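Copper-containing nitrite reductase (PDB 6TFO) probably catalyses the reduction of nitrite to nitric oxide with electrons from cytochrome c, using bound copper ions. Local coordinates at residues N57-E66 against Q128-R138. Residues are numbered along the deposited sequence; the frame is centred on the assembly and turned at random.
Sequences NPKLVVHEGE and QGVLQVVPGNR
The imidazole of His63 lies under the backbone of Arg138, whose CA sits 3.6 Å from the ring centroid in a CH-pi contact, while Val134 CG1 packs alongside. His63 ND1 also donates to Gly136 O at 2.9 Å, approaching from above the carbonyl plane, and this bond helps to fix the turn of the ring. Arg138 bends at chi3 (-54°) and meets Glu66 side-on: NE reaches OE2 and NH2 reaches OE1, each at 2.7 Å and nearly straight. Both oxygens use syn lone pairs, and carboxylate and guanidinium are almost coplanar. Glu66 OE1 takes a second bond, from His63 N, above the carboxylate plane, across the type II turn from His63 to Glu66. Without the carboxylate, as with an alanine at Glu66, the Arg138 guanidinium would probably lose its charge partner and His63 N its acceptor. The site illustrates how side-chain bonds can finish an edge strand where its backbone ladder stops: strand 60-63 runs parallel to 128-134 in the N-terminal cupredoxin domain, whose copper is bound by His80, Cys117, His122 and Met127. Four backbone bonds join Leu60 and Val62 to Val130, Gln132 and Val134, and Glu64 N to Val134 O adds a fifth. On the buried face, where Leu60 and Val62 rest on Phe32, Val62 CG2 touches Val133 CG2 at 3.6 Å. At the opposite end, a water joins Asn57 O to Val130 N.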
loop_
_atom_site.group_PDB
_atom_site.type_symbol
_atom_site.label_atom_id
_atom_site.label_comp_id
_atom_site.label_asym_id
_atom_site.label_seq_id
_atom_site.Cartn_x
_atom_site.Cartn_y
_atom_site.Cartn_z
ATOM N N ASN C 57 -0.440 -25.799 7.269
ATOM C CA ASN C 57 -0.242 -26.939 8.197
ATOM C C ASN C 57 0.706 -27.952 7.552
ATOM O O ASN C 57 0.375 -29.136 7.432
ATOM C CB ASN C 57 -1.588 -27.512 8.623
ATOM C CG ASN C 57 -2.400 -26.504 9.404
ATOM O OD1 ASN C 57 -1.820 -25.659 10.090
ATOM N ND2 ASN C 57 -3.730 -26.560 9.282
ATOM N N PRO C 58 1.942 -27.533 7.173
ATOM C CA PRO C 58 2.850 -28.390 6.410
ATOM C C PRO C 58 3.263 -29.620 7.214
ATOM O O PRO C 58 3.410 -29.518 8.431
ATOM C CB PRO C 58 4.083 -27.520 6.114
ATOM C CG PRO C 58 4.031 -26.462 7.196
ATOM C CD PRO C 58 2.554 -26.233 7.473
ATOM N N LYS C 59 3.438 -30.743 6.512
ATOM C CA LYS C 59 4.047 -31.959 7.096
ATOM C C LYS C 59 5.542 -31.658 7.279
ATOM O O LYS C 59 6.205 -31.253 6.293
ATOM C CB LYS C 59 3.793 -33.188 6.221
ATOM C CG LYS C 59 4.326 -34.484 6.808
ATOM C CD LYS C 59 4.219 -35.658 5.882
ATOM C CE LYS C 59 2.927 -36.414 6.081
ATOM N NZ LYS C 59 2.985 -37.764 5.481
ATOM N N LEU C 60 6.034 -31.804 8.511
ATOM C CA LEU C 60 7.463 -31.624 8.860
ATOM C C LEU C 60 8.129 -33.004 8.854
ATOM O O LEU C 60 7.923 -33.785 9.817
ATOM C CB LEU C 60 7.517 -30.944 10.229
ATOM C CG LEU C 60 6.708 -29.657 10.352
ATOM C CD1 LEU C 60 6.993 -28.963 11.670
ATOM C CD2 LEU C 60 6.966 -28.697 9.198
ATOM N N VAL C 61 8.837 -33.329 7.768
ATOM C CA VAL C 61 9.502 -34.660 7.615
ATOM C C VAL C 61 10.917 -34.579 8.196
ATOM O O VAL C 61 11.732 -33.761 7.719
ATOM C CB VAL C 61 9.517 -35.156 6.159
ATOM C CG1 VAL C 61 10.383 -36.399 6.012
ATOM C CG2 VAL C 61 8.112 -35.413 5.643
ATOM N N VAL C 62 11.167 -35.411 9.195
ATOM C CA VAL C 62 12.459 -35.503 9.929
ATOM C C VAL C 62 12.833 -36.981 10.030
ATOM O O VAL C 62 11.926 -37.824 10.005
ATOM C CB VAL C 62 12.414 -34.826 11.311
ATOM C CG1 VAL C 62 11.928 -33.390 11.221
ATOM C CG2 VAL C 62 11.605 -35.603 12.335
ATOM N N HIS C 63 14.131 -37.278 10.096
ATOM C CA HIS C 63 14.666 -38.658 10.192
ATOM C C HIS C 63 15.000 -38.953 11.660
ATOM O O HIS C 63 15.423 -38.026 12.380
ATOM C CB HIS C 63 15.815 -38.828 9.199
ATOM C CG HIS C 63 15.373 -38.858 7.772
ATOM N ND1 HIS C 63 15.226 -40.034 7.065
ATOM C CD2 HIS C 63 15.038 -37.864 6.920
ATOM C CE1 HIS C 63 14.825 -39.761 5.837
ATOM N NE2 HIS C 63 14.712 -38.437 5.721
ATOM N N GLU C 64 14.742 -40.187 12.095
ATOM C CA GLU C 64 14.984 -40.679 13.477
ATOM C C GLU C 64 16.320 -40.138 13.996
ATOM O O GLU C 64 17.312 -40.217 13.274
ATOM C CB GLU C 64 14.983 -42.210 13.493
ATOM C CG GLU C 64 15.134 -42.807 14.882
ATOM C CD GLU C 64 14.625 -44.227 15.012
ATOM O OE1 GLU C 64 14.778 -44.988 14.017
ATOM O OE2 GLU C 64 14.030 -44.551 16.072
ATOM N N GLY C 65 16.329 -39.588 15.204
ATOM C CA GLY C 65 17.552 -39.123 15.876
ATOM C C GLY C 65 17.994 -37.734 15.431
ATOM O O GLY C 65 18.957 -37.232 16.029
ATOM N N GLU C 66 17.347 -37.106 14.442
ATOM C CA GLU C 66 17.711 -35.714 14.072
ATOM C C GLU C 66 17.257 -34.773 15.195
ATOM O O GLU C 66 16.309 -35.107 15.942
ATOM C CB GLU C 66 17.110 -35.308 12.732
ATOM C CG GLU C 66 17.793 -35.938 11.527
ATOM C CD GLU C 66 17.245 -35.474 10.179
ATOM O OE1 GLU C 66 16.062 -35.173 10.106
ATOM O OE2 GLU C 66 17.998 -35.410 9.206
ATOM N N GLN C 128 -3.203 -27.094 13.374
ATOM C CA GLN C 128 -2.736 -28.490 13.597
ATOM C C GLN C 128 -2.117 -29.054 12.313
ATOM O O GLN C 128 -2.740 -28.915 11.249
ATOM C CB GLN C 128 -3.869 -29.382 14.079
ATOM C CG GLN C 128 -3.568 -30.852 13.900
ATOM C CD GLN C 128 -4.646 -31.744 14.451
ATOM O OE1 GLN C 128 -5.109 -31.574 15.578
ATOM N NE2 GLN C 128 -5.011 -32.744 13.666
ATOM N N GLY C 129 -0.907 -29.625 12.431
ATOM C CA GLY C 129 -0.207 -30.349 11.354
ATOM C C GLY C 129 0.467 -31.584 11.910
ATOM O O GLY C 129 0.378 -31.813 13.156
ATOM N N VAL C 130 1.131 -32.357 11.053
ATOM C CA VAL C 130 1.834 -33.588 11.511
ATOM C C VAL C 130 3.346 -33.389 11.339
ATOM O O VAL C 130 3.805 -32.824 10.298
ATOM C CB VAL C 130 1.280 -34.871 10.855
ATOM C CG1 VAL C 130 -0.124 -34.662 10.291
ATOM C CG2 VAL C 130 2.197 -35.450 9.796
ATOM N N LEU C 131 4.075 -33.767 12.388
ATOM C CA LEU C 131 5.519 -34.092 12.361
ATOM C C LEU C 131 5.648 -35.552 11.939
ATOM O O LEU C 131 5.089 -36.402 12.639
ATOM C CB LEU C 131 6.084 -33.875 13.764
ATOM C CG LEU C 131 7.559 -34.220 13.942
ATOM C CD1 LEU C 131 8.449 -33.180 13.262
ATOM C CD2 LEU C 131 7.907 -34.333 15.424
ATOM N N GLN C 132 6.324 -35.842 10.831
ATOM C CA GLN C 132 6.612 -37.250 10.445
ATOM C C GLN C 132 8.088 -37.547 10.681
ATOM O O GLN C 132 8.930 -36.940 9.978
ATOM C CB GLN C 132 6.240 -37.584 9.005
ATOM C CG GLN C 132 5.650 -38.983 8.939
ATOM C CD GLN C 132 5.665 -39.606 7.572
ATOM O OE1 GLN C 132 5.931 -38.951 6.562
ATOM N NE2 GLN C 132 5.370 -40.898 7.559
ATOM N N VAL C 133 8.352 -38.450 11.630
ATOM C CA VAL C 133 9.701 -38.988 11.969
ATOM C C VAL C 133 9.858 -40.353 11.284
ATOM O O VAL C 133 9.165 -41.310 11.679
ATOM C CB VAL C 133 9.885 -39.081 13.490
ATOM C CG1 VAL C 133 11.305 -39.461 13.849
ATOM C CG2 VAL C 133 9.478 -37.789 14.188
ATOM N N VAL C 134 10.749 -40.410 10.295
ATOM C CA VAL C 134 10.955 -41.541 9.350
ATOM C C VAL C 134 12.235 -42.262 9.742
ATOM O O VAL C 134 13.212 -41.627 10.141
ATOM C CB VAL C 134 11.021 -40.995 7.915
ATOM C CG1 VAL C 134 11.925 -41.810 7.007
ATOM C CG2 VAL C 134 9.625 -40.857 7.328
ATOM N N PRO C 135 12.290 -43.609 9.650
ATOM C CA PRO C 135 13.510 -44.337 9.988
ATOM C C PRO C 135 14.593 -44.052 8.937
ATOM O O PRO C 135 14.267 -43.614 7.836
ATOM C CB PRO C 135 13.062 -45.805 10.005
ATOM C CG PRO C 135 11.907 -45.841 9.032
ATOM C CD PRO C 135 11.204 -44.509 9.231
ATOM N N GLY C 136 15.851 -44.273 9.318
ATOM C CA GLY C 136 17.000 -44.191 8.404
ATOM C C GLY C 136 17.492 -42.770 8.214
ATOM O O GLY C 136 16.799 -41.834 8.638
ATOM N N ASN C 137 18.649 -42.636 7.571
ATOM C CA ASN C 137 19.398 -41.366 7.411
ATOM C C ASN C 137 18.819 -40.593 6.233
ATOM O O ASN C 137 18.479 -41.216 5.235
ATOM C CB ASN C 137 20.891 -41.605 7.184
ATOM C CG ASN C 137 21.615 -42.110 8.415
ATOM O OD1 ASN C 137 21.042 -42.252 9.499
ATOM N ND2 ASN C 137 22.898 -42.380 8.257
ATOM N N ARG C 138 18.700 -39.282 6.394
ATOM C CA ARG C 138 18.315 -38.319 5.332
ATOM C C ARG C 138 19.262 -38.494 4.137
ATOM O O ARG C 138 20.458 -38.444 4.362
ATOM C CB ARG C 138 18.394 -36.913 5.938
ATOM C CG ARG C 138 18.082 -35.778 4.977
ATOM C CD ARG C 138 18.000 -34.454 5.704
ATOM N NE ARG C 138 17.060 -34.495 6.819
ATOM C CZ ARG C 138 15.780 -34.114 6.775
ATOM N NH1 ARG C 138 15.237 -33.681 5.656
ATOM N NH2 ARG C 138 15.030 -34.183 7.849
HETATM O O HOH W 1 0.306 -31.595 8.455
#